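Local structure of probable outer membrane protein (Pseudomonas aeruginosa, 3DWO) at residues 28-31 against 36-39; 252-257 against 272-277. The protein probably carries long-chain fatty acids or other hydrophobic compounds across the outer membrane. All blocks are in the same frame, centred on the assembly; numbering follows the deposited sequence.

Interaction 1: 28-31 against 36-39; sequences SAAF and AMAF
Ala29 and Ala36 meet through their methyl groups, CB to CB at 4.0 Å, where the chain folds back on itself just before the barrel begins. The contact is van der Waals packing, mostly between apolar atoms. Both CA-CB bonds point at the facing segment, and the small side chains let the two turns approach closely, with Ala29 CA 5.9 Å from Met37 CA. The same Ala29 methyl also lies over the backbone of Met37, with CB 4.3 Å from its N.

The second point of contact is a thioether against backbone. Met37 SD rests 3.8 Å from Ala30 CA and lies alongside the Ala30 methyl. The Met37 chain stays extended through chi2 (159°) and bends at chi3 (48°), which places the sulfur against Ala30 and leaves CE farther off.

No hydrogen bond crosses the pair; each turn is bonded internally, Phe31 N to Ser28 O and Phe39 N to Ala36 O. Both probably belong to the N-terminal hatch that plugs the barrel, as in FadL. Consistent with this, Met37 touches Val103 of strand 93-105 and Ser149 and Ser151 of strand 138-153, while Ala30 O accepts a hydrogen bond from Ser149 OG.

Interaction 2: 252-257 against 272-277; sequences GLTEGA and LRMGAS. With C8E ((hydroxyethyloxy)tri(ethyloxy)octane), chain C.
Glu255 and Met274 pack together within the long, partly helical connection between strands 226-248 and 275-281, which probably corresponds to one of the extracellular loops, as in FadL, and here lies against a bound detergent, C8E. Their side chains cross at about a right angle. Met274 hooks over the first helical turn: the bends at chi2 (-53°) and chi3 (-78°) turn SD and CE back toward the helix, and CG, SD and CE all touch Glu255. SD lies 3.9 Å from Glu255 CA, CG is 4.0 Å from Glu255 CG, and CE packs on CB and CG. Glu255 thus offers its aliphatic stem, with CG anti to the backbone N (chi1 -164°), and its carboxylate continues beyond the methionine. Thr254 CG2 adds a looser touch at 4.4 Å from Met274 SD, while its OG1 is hydrogen-bonded to Asp250 OD1.

The helix starts at Gly252, the N-cap residue, whose O accepts Gly256 N at 2.9 Å. The detergent meets both segments: Ala257 CB comes tightly up to the ether-chain carbon C16, at 3.3 Å, and Leu272 CD2 lies 4.0 Å from C5 of the octyl tail.

Helix 179-184 covers another part of this helix, Leu179 touching Thr254 and Ala257. Met274 is tied to strand 226-248 by backbone bonding to Leu246 and also packs on Ile258 and Glu259, while Ala276 pairs with Tyr244 where strand 275-281 begins.

The contact centres of interactions 1 and 2 lie about 24 and 31 Å from the chain's centre, on opposite sides of it. They are about 52 Å apart, and with nearest atoms still about 29 Å apart the two do not touch. Interaction 1 closes before the first barrel strand, 44-63; interaction 2 comes much later, in the partly helical connection after strand 226-248 and the start of strand 275-281. Interaction 2 contacts a detergent directly, whereas the Met37 side chain is about 8 Å from a C8E molecule. By comparison with FadL, residues 28-39 probably belong to the plug and residues 252-277 to the extracellular end, where FadL is thought to take up its ligands; the detergent marks a surface that can hold an amphiphile, not a proven substrate site.

Interaction 1: 28-31 against 36-39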
loop_
_atom_site.group_PDB
_atom_site.type_symbol
_atom_site.label_atom_id
_atom_site.label_comp_id
_atom_site.label_asym_id
_atom_site.label_seq_id
_atom_site.Cartn_x
_atom_site.Cartn_y
_atom_site.Cartn_z
ATOM N N SER A 28 -20.161 2.704 -3.343
ATOM C CA SER A 28 -18.710 2.743 -3.542
ATOM C C SER A 28 -18.388 3.278 -4.934
ATOM O O SER A 28 -17.236 3.593 -5.239
ATOM C CB SER A 28 -18.100 1.349 -3.386
ATOM O OG SER A 28 -18.547 0.483 -4.413
ATOM N N ALA A 29 -19.410 3.375 -5.777
ATOM C CA ALA A 29 -19.231 3.880 -7.132
ATOM C C ALA A 29 -18.788 5.343 -7.116
ATOM O O ALA A 29 -18.191 5.829 -8.071
ATOM C CB ALA A 29 -20.535 3.739 -7.920
ATOM N N ALA A 30 -19.091 6.045 -6.030
ATOM C CA ALA A 30 -18.721 7.450 -5.905
ATOM C C ALA A 30 -17.225 7.656 -6.171
ATOM O O ALA A 30 -16.802 8.737 -6.587
ATOM C CB ALA A 30 -19.086 7.962 -4.520
ATOM N N PHE A 31 -16.428 6.616 -5.949
ATOM C CA PHE A 31 -14.989 6.719 -6.171
ATOM C C PHE A 31 -14.463 5.749 -7.227
ATOM O O PHE A 31 -13.793 6.157 -8.174
ATOM C CB PHE A 31 -14.236 6.488 -4.854
ATOM C CG PHE A 31 -12.739 6.459 -5.003
ATOM C CD1 PHE A 31 -12.034 7.612 -5.335
ATOM C CD2 PHE A 31 -12.032 5.271 -4.827
ATOM C CE1 PHE A 31 -10.647 7.581 -5.489
ATOM C CE2 PHE A 31 -10.644 5.230 -4.981
ATOM C CZ PHE A 31 -9.951 6.387 -5.312
ATOM N N ALA A 36 -21.106 4.752 -12.833
ATOM C CA ALA A 36 -22.139 3.828 -12.368
ATOM C C ALA A 36 -23.145 4.511 -11.451
ATOM O O ALA A 36 -24.229 3.986 -11.179
ATOM C CB ALA A 36 -21.495 2.644 -11.649
ATOM N N MET A 37 -22.777 5.690 -10.980
ATOM C CA MET A 37 -23.615 6.474 -10.088
ATOM C C MET A 37 -24.899 6.915 -10.812
ATOM O O MET A 37 -25.935 7.159 -10.188
ATOM C CB MET A 37 -22.807 7.689 -9.636
ATOM C CG MET A 37 -23.023 8.124 -8.215
ATOM S SD MET A 37 -21.630 9.122 -7.649
ATOM C CE MET A 37 -21.425 10.280 -8.997
ATOM N N ALA A 38 -24.819 7.007 -12.135
ATOM C CA ALA A 38 -25.948 7.432 -12.950
ATOM C C ALA A 38 -27.104 6.433 -12.937
ATOM O O ALA A 38 -28.185 6.722 -13.442
ATOM C CB ALA A 38 -25.484 7.673 -14.383
ATOM N N PHE A 39 -26.879 5.263 -12.352
ATOM C CA PHE A 39 -27.912 4.243 -12.301
ATOM C C PHE A 39 -28.380 3.943 -10.888
ATOM O O PHE A 39 -29.096 2.972 -10.654
ATOM C CB PHE A 39 -27.407 2.983 -12.999
ATOM C CG PHE A 39 -27.142 3.189 -14.459
ATOM C CD1 PHE A 39 -28.197 3.277 -15.364
ATOM C CD2 PHE A 39 -25.846 3.371 -14.925
ATOM C CE1 PHE A 39 -27.963 3.548 -16.716
ATOM C CE2 PHE A 39 -25.599 3.643 -16.270
ATOM C CZ PHE A 39 -26.661 3.733 -17.168
#

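Interaction 2: 252-257 against 272-277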
loop_
_atom_site.group_PDB
_atom_site.type_symbol
_atom_site.label_atom_id
_atom_site.label_comp_id
_atom_site.label_asym_id
_atom_site.label_seq_id
_atom_site.Cartn_x
_atom_site.Cartn_y
_atom_site.Cartn_z
ATOM N N GLY A 252 29.438 7.723 20.002
ATOM C CA GLY A 252 29.945 8.931 19.367
ATOM C C GLY A 252 30.615 8.801 18.003
ATOM O O GLY A 252 31.002 9.814 17.415
ATOM N N LEU A 253 30.763 7.580 17.494
ATOM C CA LEU A 253 31.406 7.373 16.194
ATOM C C LEU A 253 30.714 8.088 15.052
ATOM O O LEU A 253 31.340 8.845 14.314
ATOM C CB LEU A 253 31.486 5.882 15.852
ATOM C CG LEU A 253 32.447 5.038 16.690
ATOM C CD1 LEU A 253 32.391 3.591 16.228
ATOM C CD2 LEU A 253 33.862 5.586 16.554
ATOM N N THR A 254 29.418 7.840 14.900
ATOM C CA THR A 254 28.655 8.450 13.826
ATOM C C THR A 254 28.652 9.973 13.865
ATOM O O THR A 254 28.936 10.617 12.858
ATOM C CB THR A 254 27.201 7.934 13.818
ATOM O OG1 THR A 254 27.200 6.552 13.458
ATOM C CG2 THR A 254 26.360 8.699 12.804
ATOM N N GLU A 255 28.348 10.551 15.023
ATOM C CA GLU A 255 28.310 12.004 15.128
ATOM C C GLU A 255 29.692 12.595 14.899
ATOM O O GLU A 255 29.825 13.655 14.286
ATOM C CB GLU A 255 27.775 12.436 16.501
ATOM C CG GLU A 255 27.347 13.898 16.541
ATOM C CD GLU A 255 26.534 14.261 17.789
ATOM O OE1 GLU A 255 25.926 15.353 17.802
ATOM O OE2 GLU A 255 26.497 13.474 18.754
ATOM N N GLY A 256 30.722 11.917 15.403
ATOM C CA GLY A 256 32.079 12.408 15.222
ATOM C C GLY A 256 32.429 12.497 13.745
ATOM O O GLY A 256 33.032 13.469 13.290
ATOM N N ALA A 257 32.041 11.476 12.984
ATOM C CA ALA A 257 32.312 11.454 11.550
ATOM C C ALA A 257 31.539 12.559 10.845
ATOM O O ALA A 257 32.094 13.317 10.048
ATOM C CB ALA A 257 31.917 10.115 10.971
ATOM N N LEU A 272 25.545 14.877 4.263
ATOM C CA LEU A 272 24.835 14.209 5.341
ATOM C C LEU A 272 25.052 14.913 6.685
ATOM O O LEU A 272 26.173 15.295 7.031
ATOM C CB LEU A 272 25.288 12.751 5.438
ATOM C CG LEU A 272 24.569 11.900 6.486
ATOM C CD1 LEU A 272 23.109 11.715 6.066
ATOM C CD2 LEU A 272 25.260 10.552 6.628
ATOM N N ARG A 273 23.971 15.072 7.441
ATOM C CA ARG A 273 24.032 15.730 8.744
ATOM C C ARG A 273 23.323 14.866 9.781
ATOM O O ARG A 273 22.774 13.814 9.443
ATOM C CB ARG A 273 23.362 17.103 8.659
ATOM C CG ARG A 273 23.932 17.996 7.560
ATOM C CD ARG A 273 23.084 19.246 7.376
ATOM N NE ARG A 273 23.571 20.089 6.288
ATOM C CZ ARG A 273 22.973 21.208 5.880
ATOM N NH1 ARG A 273 21.859 21.625 6.472
ATOM N NH2 ARG A 273 23.490 21.913 4.880
ATOM N N MET A 274 23.328 15.299 11.037
ATOM C CA MET A 274 22.668 14.526 12.081
ATOM C C MET A 274 21.157 14.668 11.955
ATOM O O MET A 274 20.402 13.883 12.522
ATOM C CB MET A 274 23.135 14.975 13.475
ATOM C CG MET A 274 24.562 14.551 13.811
ATOM S SD MET A 274 24.842 12.761 13.584
ATOM C CE MET A 274 24.089 12.112 15.076
ATOM N N GLY A 275 20.732 15.669 11.193
ATOM C CA GLY A 275 19.319 15.919 10.977
ATOM C C GLY A 275 19.132 17.068 9.998
ATOM O O GLY A 275 19.937 17.990 9.976
ATOM N N ALA A 276 18.084 17.015 9.184
ATOM C CA ALA A 276 17.830 18.073 8.213
ATOM C C ALA A 276 16.462 17.870 7.583
ATOM O O ALA A 276 15.829 16.840 7.787
ATOM C CB ALA A 276 18.913 18.061 7.129
ATOM N N SER A 277 16.000 18.857 6.824
ATOM C CA SER A 277 14.706 18.746 6.159
ATOM C C SER A 277 14.899 17.725 5.036
ATOM O O SER A 277 16.036 17.431 4.660
ATOM C CB SER A 277 14.285 20.106 5.598
ATOM O OG SER A 277 15.244 20.578 4.675
HETATM C C1 C8E C . 21.671 7.400 3.736
HETATM C C2 C8E C . 23.019 7.511 3.205
HETATM C C3 C8E C . 24.064 7.433 4.215
HETATM C C4 C8E C . 25.326 7.708 3.547
HETATM C C5 C8E C . 26.423 7.418 4.495
HETATM C C6 C8E C . 27.696 7.561 3.836
HETATM C C7 C8E C . 28.590 7.494 4.981
HETATM C C8 C8E C . 29.958 7.698 4.489
HETATM O O9 C8E C . 31.170 7.653 5.216
HETATM C C10 C8E C . 31.379 8.546 6.290
HETATM C C11 C8E C . 32.752 8.234 6.783
HETATM O O12 C8E C . 32.740 7.714 8.118
HETATM C C13 C8E C . 34.021 7.190 8.549
HETATM C C14 C8E C . 34.361 6.604 9.950
HETATM O O15 C8E C . 33.531 6.243 11.099
HETATM C C16 C8E C . 33.383 7.364 11.987
HETATM C C17 C8E C . 34.451 7.472 13.089
HETATM O O18 C8E C . 34.856 8.729 13.671
HETATM C C19 C8E C . 35.972 9.337 12.967
HETATM C C20 C8E C . 36.363 10.854 13.097
HETATM O O21 C8E C . 37.162 11.440 12.063
#